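Local coordinates for protein small ribosomal subunit biogenesis GTPase RsgA (Thermotoga maritima, PDB 1U0L) that probably assists late maturation of the 30S ribosomal subunit as a circularly permuted GTPase that hydrolyses GTP slowly and is stimulated by that subunit, at residues Pro97-Ser100 against Thr101-Asp105. Residues are numbered along the deposited sequence; the frame is centred on the assembly and turned at random.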
loop_
_atom_site.group_PDB
_atom_site.type_symbol
_atom_site.label_atom_id
_atom_site.label_comp_id
_atom_site.label_asym_id
_atom_site.label_seq_id
_atom_site.Cartn_x
_atom_site.Cartn_y
_atom_site.Cartn_z
ATOM N N PRO A 97 -1.532 19.564 3.704
ATOM C CA PRO A 97 -1.846 18.585 4.831
ATOM C C PRO A 97 -0.835 18.321 5.956
ATOM O O PRO A 97 -1.219 17.803 6.999
ATOM C CB PRO A 97 -2.173 17.328 4.043
ATOM C CG PRO A 97 -2.885 17.905 2.839
ATOM C CD PRO A 97 -2.039 19.131 2.463
ATOM N N GLU A 98 0.434 18.674 5.774
ATOM C CA GLU A 98 1.451 18.463 6.817
ATOM C C GLU A 98 1.525 17.028 7.317
ATOM O O GLU A 98 0.751 16.629 8.186
ATOM C CB GLU A 98 1.194 19.365 8.009
ATOM C CG GLU A 98 2.011 20.626 8.024
ATOM C CD GLU A 98 2.599 20.894 9.394
ATOM O OE1 GLU A 98 2.975 22.051 9.672
ATOM O OE2 GLU A 98 2.696 19.941 10.198
ATOM N N THR A 99 2.470 16.257 6.784
ATOM C CA THR A 99 2.609 14.858 7.164
ATOM C C THR A 99 3.782 14.660 8.089
ATOM O O THR A 99 4.903 14.979 7.735
ATOM C CB THR A 99 2.826 13.970 5.935
ATOM O OG1 THR A 99 1.845 14.275 4.934
ATOM C CG2 THR A 99 2.719 12.512 6.326
ATOM N N SER A 100 3.530 14.120 9.268
ATOM C CA SER A 100 4.596 13.904 10.236
ATOM C C SER A 100 5.338 12.630 9.876
ATOM O O SER A 100 4.739 11.695 9.338
ATOM C CB SER A 100 4.009 13.730 11.630
ATOM O OG SER A 100 3.368 12.462 11.717
ATOM N N THR A 101 6.629 12.574 10.186
ATOM C CA THR A 101 7.395 11.370 9.886
ATOM C C THR A 101 6.751 10.197 10.613
ATOM O O THR A 101 6.777 9.068 10.128
ATOM C CB THR A 101 8.865 11.480 10.343
ATOM O OG1 THR A 101 8.907 11.686 11.761
ATOM C CG2 THR A 101 9.568 12.627 9.625
ATOM N N TYR A 102 6.164 10.465 11.776
ATOM C CA TYR A 102 5.515 9.406 12.541
ATOM C C TYR A 102 4.419 8.720 11.722
ATOM O O TYR A 102 4.370 7.490 11.648
ATOM C CB TYR A 102 4.917 9.962 13.834
ATOM C CG TYR A 102 4.085 8.949 14.582
ATOM C CD1 TYR A 102 4.686 7.994 15.401
ATOM C CD2 TYR A 102 2.700 8.925 14.444
ATOM C CE1 TYR A 102 3.928 7.037 16.067
ATOM C CE2 TYR A 102 1.929 7.975 15.100
ATOM C CZ TYR A 102 2.546 7.036 15.911
ATOM O OH TYR A 102 1.789 6.092 16.573
ATOM N N ILE A 103 3.534 9.515 11.121
ATOM C CA ILE A 103 2.469 8.961 10.293
ATOM C C ILE A 103 3.100 8.216 9.131
ATOM O O ILE A 103 2.685 7.108 8.806
ATOM C CB ILE A 103 1.522 10.069 9.747
ATOM C CG1 ILE A 103 0.337 10.238 10.698
ATOM C CG2 ILE A 103 1.029 9.717 8.339
ATOM C CD1 ILE A 103 0.741 10.637 12.084
ATOM N N ILE A 104 4.116 8.822 8.521
ATOM C CA ILE A 104 4.816 8.195 7.403
ATOM C C ILE A 104 5.385 6.818 7.760
ATOM O O ILE A 104 5.267 5.867 6.981
ATOM C CB ILE A 104 5.992 9.053 6.902
ATOM C CG1 ILE A 104 5.499 10.368 6.320
ATOM C CG2 ILE A 104 6.746 8.306 5.831
ATOM C CD1 ILE A 104 6.609 11.224 5.767
ATOM N N ASP A 105 6.008 6.707 8.931
ATOM C CA ASP A 105 6.596 5.438 9.337
ATOM C C ASP A 105 5.553 4.397 9.716
ATOM O O ASP A 105 5.793 3.191 9.592
ATOM C CB ASP A 105 7.593 5.651 10.486
ATOM C CG ASP A 105 8.795 6.464 10.053
ATOM O OD1 ASP A 105 9.108 6.452 8.831
ATOM O OD2 ASP A 105 9.428 7.106 10.925
#
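The Y102 ring leads away from S100, which Y102 meets through its CB, 3.6 Å from S100 OG. I103 CD1 lies at the ring edge, in its plane; K290 makes a cation-pi contact with the ring, and Y102 OH is hydrogen-bonded to K106 NZ. S100 supplies the polar grip of the turn, offering two acceptors, its hydroxyl and its carbonyl, to the third and fourth amides of the helix. Its OG receives I103 N at 3.0 Å, with an N-H...O angle of 167°, and its carbonyl O receives I104 N at 3.1 Å, nearly straight at 171° and in the carbonyl plane. The side-chain bond depends on chi1 of 72°, which sets OG between the backbone N and the carbonyl carbon, facing the I103 amide. Replaced by an alanine, S100 would lose its hydroxyl, and the I103 amide would probably be left without its side-chain cap.

A second, apolar layer comes from T99. Its CG2, anti to the backbone N, meets I104 CG1 at 3.5 Å and I103 CG2 at 3.8 Å, and the T99 side chain crosses those of I103 and I104 at about a right angle. T99 OG1 bonds to T93 O, tying the loop back to T93, just after strand 87-92, while T99 and I103 both touch L177, inferred to bind GTP. The geometry is that of a serine N-cap, with the side-chain bond to the third residue after it and the i to i+4 backbone bond, opening helix 101-113 in the beta-alpha-beta crossover between parallel strands 87-92 and 117-122 of the P-loop GTPase domain.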